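PDB 5DXF: trehalose-6-phosphate phosphatase from Candida albicans, which belongs to glycosyltransferase family 20, whose members adopt the two-domain GT-B fold with a cleft between Rossmann-like halves. Local coordinates for residues R149-N154 against L241-Q246; G352-L357 against T388-R393; T439-F444 against L455-F460. All coordinates share one frame; numbering follows the deposited sequence.

The three contacts follow one another along the chain without touching. Contact 1 joins a helix and a turn in the earlier part of the chain, which also forms the large mixed sheet; contact 2 pairs two helices lying against one three-stranded parallel sheet, and contact 3 sets a helix on the middle strand of another, consistent with a GT-B protein's two Rossmann-like halves. Contacts 1 and 3 fall on opposite sides of the chain's centre, with centres about 30 Å and nearest atoms about 16 Å apart. Contacts 2 and 3 are closer, about 21 Å between centres and 9 Å between nearest atoms, and helix 478-489 packs against both. Contacts 1 and 2 have centres about 36 Å apart.

Contact 1 (R149-N154 against L241-Q246); sequences RKYAEN and LSKRSQ
Tyr151 carries this contact from the side of helix 147-160, its hydroxyl end reaching the turn that precedes helix 244-251. Lys150 comes just before it and has a backbone role: its O accepts from Asn154 N at 2.8 Å, within the helix that presents the tyrosine. At Tyr151 the CA atom is still 11.1 Å from CA of Leu241, so the phenol spans much of the gap and only its OH end meets the other segment. With CG anti to the backbone N (chi1 -174°), the ring projects from the helix, and OH comes to 4.1 Å from Leu241 CD2. The same OH lies 4.3 Å from Lys243 CB.

On the facing side, Leu241 to Arg244 form a type I beta turn, closed by a weak bond of 3.3 Å from Arg244 N to Leu241 O, and Lys243 takes the N-cap position of the helix that follows. From CB onward the lysine runs off from Tyr151 to a cation-pi contact with Trp177. Helix 173-194 also supplies Tyr180, which meets the Tyr151 ring edge-to-face, and Leu241 packs further on Val155, Leu156 and Val159 of helix 147-160. This is helix-to-turn packing in the earlier part of the chain. Across it the phenol oxygen meets only carbon, which implies van der Waals packing over a modest 86 Å², with no polar bond between the two segments.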
# COMPACT_ATOMS: atom_id res chain seq x y z
N ARG A 149 12.19 4.22 -12.58
CA ARG A 149 10.82 3.90 -12.26
C ARG A 149 10.03 3.37 -13.45
O ARG A 149 8.89 2.98 -13.31
CB ARG A 149 10.12 5.12 -11.69
CG ARG A 149 10.44 5.41 -10.24
CD ARG A 149 9.28 6.14 -9.60
NE ARG A 149 9.40 6.21 -8.15
CZ ARG A 149 10.51 6.54 -7.51
NH1 ARG A 149 11.60 6.82 -8.20
NH2 ARG A 149 10.54 6.58 -6.19
N LYS A 150 10.62 3.40 -14.64
CA LYS A 150 9.85 3.18 -15.87
C LYS A 150 9.47 1.73 -16.14
O LYS A 150 8.32 1.47 -16.46
CB LYS A 150 10.61 3.75 -17.07
CG LYS A 150 10.56 5.27 -17.14
CD LYS A 150 10.47 5.79 -18.56
CE LYS A 150 10.70 7.29 -18.59
NZ LYS A 150 9.93 8.00 -17.53
N TYR A 151 10.39 0.79 -16.04
CA TYR A 151 9.98 -0.59 -16.22
C TYR A 151 9.02 -1.05 -15.13
O TYR A 151 8.05 -1.75 -15.39
CB TYR A 151 11.16 -1.55 -16.30
CG TYR A 151 10.70 -2.94 -16.64
CD1 TYR A 151 10.33 -3.26 -17.92
CD2 TYR A 151 10.59 -3.90 -15.67
CE1 TYR A 151 9.89 -4.52 -18.24
CE2 TYR A 151 10.15 -5.17 -15.97
CZ TYR A 151 9.80 -5.47 -17.27
OH TYR A 151 9.37 -6.73 -17.58
N ALA A 152 9.31 -0.66 -13.90
CA ALA A 152 8.49 -1.03 -12.77
C ALA A 152 7.10 -0.43 -12.87
O ALA A 152 6.13 -1.09 -12.55
CB ALA A 152 9.15 -0.60 -11.49
N GLU A 153 7.02 0.83 -13.27
CA GLU A 153 5.73 1.50 -13.34
C GLU A 153 4.95 1.37 -14.64
O GLU A 153 3.74 1.37 -14.62
CB GLU A 153 5.89 2.96 -12.95
CG GLU A 153 6.59 3.14 -11.62
CD GLU A 153 5.81 2.59 -10.45
OE1 GLU A 153 4.58 2.46 -10.54
OE2 GLU A 153 6.43 2.30 -9.42
N ASN A 154 5.64 1.27 -15.76
CA ASN A 154 4.98 1.20 -17.06
C ASN A 154 4.67 -0.22 -17.51
O ASN A 154 3.76 -0.44 -18.31
CB ASN A 154 5.81 1.90 -18.13
CG ASN A 154 5.97 3.39 -17.87
OD1 ASN A 154 5.16 4.00 -17.18
ND2 ASN A 154 7.02 3.97 -18.44
N LEU A 241 4.48 -10.72 -20.15
CA LEU A 241 5.80 -10.20 -19.95
C LEU A 241 6.84 -10.97 -20.74
O LEU A 241 6.90 -12.18 -20.71
CB LEU A 241 6.14 -10.22 -18.47
CG LEU A 241 5.27 -9.38 -17.55
CD1 LEU A 241 5.60 -9.68 -16.10
CD2 LEU A 241 5.48 -7.91 -17.84
N SER A 242 7.66 -10.22 -21.44
CA SER A 242 8.75 -10.75 -22.22
C SER A 242 9.79 -11.43 -21.35
O SER A 242 10.38 -12.43 -21.74
CB SER A 242 9.36 -9.63 -23.04
OG SER A 242 8.35 -8.70 -23.37
N LYS A 243 10.03 -10.87 -20.18
CA LYS A 243 11.02 -11.36 -19.25
C LYS A 243 10.43 -12.27 -18.19
O LYS A 243 11.08 -12.60 -17.21
CB LYS A 243 11.77 -10.20 -18.62
CG LYS A 243 12.34 -9.24 -19.63
CD LYS A 243 13.58 -9.81 -20.29
CE LYS A 243 13.98 -8.97 -21.48
NZ LYS A 243 14.92 -9.71 -22.36
N ARG A 244 9.19 -12.66 -18.38
CA ARG A 244 8.42 -13.42 -17.38
C ARG A 244 9.23 -14.49 -16.64
O ARG A 244 9.15 -14.60 -15.41
CB ARG A 244 7.21 -14.07 -18.06
CG ARG A 244 7.58 -14.93 -19.26
CD ARG A 244 6.37 -15.34 -20.09
NE ARG A 244 6.76 -16.09 -21.28
CZ ARG A 244 5.94 -16.43 -22.27
NH1 ARG A 244 4.66 -16.09 -22.23
NH2 ARG A 244 6.40 -17.12 -23.31
N SER A 245 9.98 -15.28 -17.38
CA SER A 245 10.79 -16.31 -16.75
C SER A 245 11.85 -15.72 -15.85
O SER A 245 12.07 -16.22 -14.75
CB SER A 245 11.41 -17.22 -17.80
OG SER A 245 12.00 -16.48 -18.84
N GLN A 246 12.53 -14.68 -16.29
CA GLN A 246 13.52 -14.07 -15.41
C GLN A 246 12.91 -13.48 -14.14
O GLN A 246 13.49 -13.59 -13.08
CB GLN A 246 14.44 -13.08 -16.13
CG GLN A 246 13.91 -12.55 -17.45
CD GLN A 246 13.75 -13.62 -18.48
OE1 GLN A 246 12.94 -14.51 -18.33
NE2 GLN A 246 14.52 -13.52 -19.56

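Contact 2 (G352-L357 against T388-R393); sequences GFEIFL and TEIISR
The carboxylate of Glu354 and the guanidinium of Arg393 meet with their planes 45° apart, while the two side chains cross at about a right angle. Two further flat groups lie within helix 346-359: the Phe353 ring has Leu357 CD1 over one face, 3.7 Å above the plane and offset toward the rim, and the Phe356 ring has Phe353 O at its edge, in plane.

Both carboxylate oxygens face a single nitrogen. The salt bridge runs from Glu354 OE1 to Arg393 NH1, modelled at 2.4 Å, a length too short to be read as strength at this resolution. A weak hydrogen bond from Arg393 NH1 to Glu354 OE2 measures 2.9 Å, bent to 146° at the hydrogen. Glu354 reaches across with an extended chain, whereas Arg393 folds at chi3 (-43°), which turns its guanidinium back toward the glutamate. Beside the carboxylate, Ile390 CG2 comes to 4.2 Å from Glu354 OE1. Ile390 is buried and Arg393 exposed, so the charged pair lies toward the outer part of the interface.

The two helices belong to consecutive beta-alpha-beta crossovers of a parallel sheet. Glu354 also touches Ile394, one residue past Arg393 on helix 381-398. On the inner side Phe353 rests on strands 367-374 and 406-409, Ile391 on strand 406-409, and Phe356 packs against helix 478-489.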
# COMPACT_ATOMS: atom_id res chain seq x y z
N GLY A 352 -20.92 6.13 -8.04
CA GLY A 352 -21.83 5.64 -7.02
C GLY A 352 -22.41 6.77 -6.19
O GLY A 352 -23.59 6.73 -5.82
N PHE A 353 -21.59 7.78 -5.91
CA PHE A 353 -22.03 8.93 -5.13
C PHE A 353 -23.06 9.75 -5.89
O PHE A 353 -24.06 10.20 -5.33
CB PHE A 353 -20.84 9.81 -4.74
CG PHE A 353 -21.23 11.03 -3.95
CD1 PHE A 353 -22.06 10.92 -2.85
CD2 PHE A 353 -20.74 12.28 -4.30
CE1 PHE A 353 -22.41 12.04 -2.11
CE2 PHE A 353 -21.08 13.40 -3.57
CZ PHE A 353 -21.91 13.28 -2.47
N GLU A 354 -22.81 9.94 -7.18
CA GLU A 354 -23.75 10.64 -8.04
C GLU A 354 -25.09 9.92 -8.08
O GLU A 354 -26.14 10.53 -7.88
CB GLU A 354 -23.20 10.80 -9.45
CG GLU A 354 -24.18 11.45 -10.40
CD GLU A 354 -23.60 11.65 -11.78
OE1 GLU A 354 -22.57 11.01 -12.09
OE2 GLU A 354 -24.17 12.44 -12.56
N ILE A 355 -25.05 8.61 -8.35
CA ILE A 355 -26.27 7.81 -8.35
C ILE A 355 -27.00 7.96 -7.01
O ILE A 355 -28.22 8.10 -6.97
CB ILE A 355 -25.98 6.31 -8.61
CG1 ILE A 355 -25.35 6.11 -9.99
CG2 ILE A 355 -27.26 5.50 -8.51
CD1 ILE A 355 -26.35 6.16 -11.13
N PHE A 356 -26.23 7.95 -5.93
CA PHE A 356 -26.78 8.10 -4.58
C PHE A 356 -27.52 9.42 -4.41
O PHE A 356 -28.59 9.46 -3.82
CB PHE A 356 -25.66 8.00 -3.54
CG PHE A 356 -26.05 8.50 -2.17
CD1 PHE A 356 -26.86 7.74 -1.34
CD2 PHE A 356 -25.59 9.72 -1.71
CE1 PHE A 356 -27.22 8.20 -0.08
CE2 PHE A 356 -25.94 10.19 -0.45
CZ PHE A 356 -26.75 9.42 0.36
N LEU A 357 -26.94 10.49 -4.94
CA LEU A 357 -27.58 11.80 -4.89
C LEU A 357 -28.83 11.83 -5.77
O LEU A 357 -29.81 12.51 -5.45
CB LEU A 357 -26.60 12.90 -5.31
CG LEU A 357 -25.46 13.16 -4.33
CD1 LEU A 357 -24.58 14.30 -4.82
CD2 LEU A 357 -26.01 13.46 -2.94
N THR A 388 -12.24 14.32 -12.40
CA THR A 388 -12.51 15.74 -12.37
C THR A 388 -13.81 16.12 -13.08
O THR A 388 -14.58 16.95 -12.59
CB THR A 388 -11.35 16.49 -13.01
OG1 THR A 388 -10.23 16.48 -12.11
CG2 THR A 388 -11.73 17.87 -13.28
N GLU A 389 -14.04 15.51 -14.23
CA GLU A 389 -15.27 15.74 -14.99
C GLU A 389 -16.49 15.33 -14.17
O GLU A 389 -17.48 16.07 -14.10
CB GLU A 389 -15.23 14.98 -16.32
CG GLU A 389 -16.52 15.06 -17.13
CD GLU A 389 -16.38 14.46 -18.52
OE1 GLU A 389 -17.42 14.19 -19.16
OE2 GLU A 389 -15.23 14.28 -18.97
N ILE A 390 -16.41 14.17 -13.54
CA ILE A 390 -17.51 13.67 -12.71
C ILE A 390 -17.74 14.60 -11.52
O ILE A 390 -18.89 14.91 -11.18
CB ILE A 390 -17.24 12.24 -12.22
CG1 ILE A 390 -16.93 11.32 -13.39
CG2 ILE A 390 -18.44 11.71 -11.44
CD1 ILE A 390 -16.32 9.99 -12.99
N ILE A 391 -16.66 15.04 -10.88
CA ILE A 391 -16.77 15.98 -9.76
C ILE A 391 -17.46 17.27 -10.19
O ILE A 391 -18.39 17.73 -9.53
CB ILE A 391 -15.39 16.31 -9.16
CG1 ILE A 391 -14.79 15.08 -8.48
CG2 ILE A 391 -15.51 17.43 -8.15
CD1 ILE A 391 -13.42 15.32 -7.88
N SER A 392 -17.00 17.83 -11.30
CA SER A 392 -17.61 19.04 -11.85
C SER A 392 -19.09 18.83 -12.14
O SER A 392 -19.90 19.72 -11.89
CB SER A 392 -16.89 19.47 -13.13
OG SER A 392 -15.58 19.93 -12.85
N ARG A 393 -19.44 17.65 -12.64
CA ARG A 393 -20.83 17.33 -12.96
C ARG A 393 -21.70 17.27 -11.70
O ARG A 393 -22.79 17.87 -11.66
CB ARG A 393 -20.93 16.01 -13.72
CG ARG A 393 -22.18 15.86 -14.56
CD ARG A 393 -22.48 14.39 -14.85
NE ARG A 393 -21.26 13.66 -15.19
CZ ARG A 393 -21.06 12.37 -14.94
NH1 ARG A 393 -22.00 11.65 -14.34
NH2 ARG A 393 -19.92 11.79 -15.29

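Contact 3 (T439-F444 against L455-F460); sequences TTSLEF and LILSEF
Phe444 and Leu455 make the closest approach of this contact, Phe444 CE2 lying 3.6 Å from Leu455 CB. The neighbouring ring atom Phe444 CD2 is 3.9 Å from the same CB, so the CD2 and CE2 atoms of the ring lie next to the base of the leucine as the two side chains pass alongside one another, pointing opposite ways. Beyond CB, Leu455 turns its methyl end to Ser441: CD2 stands 4.0 Å from Ser441 CB. That CB also receives the tip of Leu457, with CD1 at 3.9 Å, and so sits against two leucines of one strand. The serine uses its carbon here; its hydroxyl, turned by chi1 of 54° back over the helix backbone, bonds to Asn438 O.

Helix 439-447 is the crossover of a beta-alpha-beta unit, leaving strand 428-430 and returning to strand 455-458, which is the middle strand of a three-stranded parallel sheet. The axes of the two short segments approach to 9.9 Å and run nearly antiparallel, at 160°, the geometry of a helix packed on the strand that follows it. Ala428 of the first strand also touches Phe444 and Leu455, while Ile456 points away from the helix and packs on helix 478-489.

Past the strand's end the contact gives out, and Glu459 and Phe460 are exposed. An ST turn marks the exit: Phe460 N donates to Ser458 OG at 3.2 Å with an angle of 159°, and this hydroxyl also bonds to Ser432 O. The Phe460 ring has Glu459 CG 3.8 Å above one face, offset toward the rim, and meets Trp476.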
# COMPACT_ATOMS: atom_id res chain seq x y z
N THR A 439 -4.68 0.63 3.55
CA THR A 439 -4.29 1.11 4.87
C THR A 439 -5.32 2.07 5.46
O THR A 439 -5.62 2.05 6.66
CB THR A 439 -2.91 1.82 4.79
OG1 THR A 439 -1.92 0.89 4.36
CG2 THR A 439 -2.52 2.40 6.14
N THR A 440 -5.88 2.90 4.58
CA THR A 440 -6.83 3.94 4.97
C THR A 440 -8.05 3.39 5.70
O THR A 440 -8.55 4.01 6.64
CB THR A 440 -7.30 4.74 3.73
OG1 THR A 440 -6.16 5.31 3.07
CG2 THR A 440 -8.26 5.85 4.12
N SER A 441 -8.53 2.22 5.28
CA SER A 441 -9.68 1.59 5.92
C SER A 441 -9.37 1.22 7.36
O SER A 441 -10.16 1.50 8.27
CB SER A 441 -10.12 0.36 5.13
OG SER A 441 -9.05 -0.54 4.95
N LEU A 442 -8.23 0.58 7.57
CA LEU A 442 -7.78 0.18 8.90
C LEU A 442 -7.61 1.40 9.81
O LEU A 442 -8.14 1.43 10.93
CB LEU A 442 -6.47 -0.60 8.80
CG LEU A 442 -6.42 -1.76 7.81
CD1 LEU A 442 -5.00 -2.32 7.69
CD2 LEU A 442 -7.39 -2.86 8.22
N GLU A 443 -6.88 2.39 9.31
CA GLU A 443 -6.69 3.65 10.05
C GLU A 443 -8.03 4.29 10.42
O GLU A 443 -8.20 4.79 11.53
CB GLU A 443 -5.85 4.63 9.23
CG GLU A 443 -4.36 4.46 9.42
CD GLU A 443 -3.54 5.03 8.29
OE1 GLU A 443 -2.30 5.08 8.41
OE2 GLU A 443 -4.14 5.44 7.27
N PHE A 444 -8.97 4.27 9.48
CA PHE A 444 -10.32 4.79 9.71
C PHE A 444 -11.01 4.04 10.84
O PHE A 444 -11.63 4.65 11.72
CB PHE A 444 -11.15 4.70 8.42
CG PHE A 444 -12.62 4.93 8.63
CD1 PHE A 444 -13.13 6.22 8.70
CD2 PHE A 444 -13.50 3.86 8.75
CE1 PHE A 444 -14.48 6.44 8.88
CE2 PHE A 444 -14.85 4.07 8.93
CZ PHE A 444 -15.35 5.36 9.00
N LEU A 455 -17.94 1.76 7.80
CA LEU A 455 -16.99 1.58 6.72
C LEU A 455 -17.59 0.71 5.63
O LEU A 455 -18.07 -0.40 5.89
CB LEU A 455 -15.70 0.96 7.24
CG LEU A 455 -14.77 0.37 6.17
CD1 LEU A 455 -14.16 1.48 5.32
CD2 LEU A 455 -13.70 -0.50 6.79
N ILE A 456 -17.58 1.21 4.40
CA ILE A 456 -18.01 0.43 3.25
C ILE A 456 -16.78 0.03 2.44
O ILE A 456 -15.94 0.87 2.10
CB ILE A 456 -19.00 1.21 2.36
CG1 ILE A 456 -20.17 1.72 3.20
CG2 ILE A 456 -19.51 0.32 1.24
CD1 ILE A 456 -21.25 2.40 2.38
N LEU A 457 -16.69 -1.27 2.15
CA LEU A 457 -15.48 -1.84 1.58
C LEU A 457 -15.75 -2.55 0.26
O LEU A 457 -16.71 -3.32 0.13
CB LEU A 457 -14.85 -2.81 2.58
CG LEU A 457 -13.32 -2.82 2.66
CD1 LEU A 457 -12.82 -1.41 2.90
CD2 LEU A 457 -12.85 -3.75 3.77
N SER A 458 -14.91 -2.28 -0.73
CA SER A 458 -14.98 -2.97 -2.01
C SER A 458 -14.59 -4.42 -1.78
O SER A 458 -13.68 -4.71 -1.00
CB SER A 458 -14.05 -2.31 -3.04
OG SER A 458 -13.94 -3.11 -4.21
N GLU A 459 -15.28 -5.34 -2.44
CA GLU A 459 -14.99 -6.76 -2.26
C GLU A 459 -13.71 -7.15 -3.00
O GLU A 459 -13.18 -8.24 -2.81
CB GLU A 459 -16.16 -7.61 -2.75
CG GLU A 459 -16.46 -7.46 -4.23
CD GLU A 459 -17.70 -8.23 -4.64
OE1 GLU A 459 -18.66 -8.28 -3.84
OE2 GLU A 459 -17.72 -8.78 -5.76
N PHE A 460 -13.22 -6.24 -3.85
CA PHE A 460 -12.04 -6.52 -4.65
C PHE A 460 -10.76 -6.03 -3.99
O PHE A 460 -9.66 -6.37 -4.44
CB PHE A 460 -12.18 -5.87 -6.03
CG PHE A 460 -13.34 -6.40 -6.83
CD1 PHE A 460 -13.29 -7.66 -7.39
CD2 PHE A 460 -14.47 -5.63 -7.02
CE1 PHE A 460 -14.35 -8.15 -8.13
CE2 PHE A 460 -15.54 -6.11 -7.75
CZ PHE A 460 -15.48 -7.37 -8.31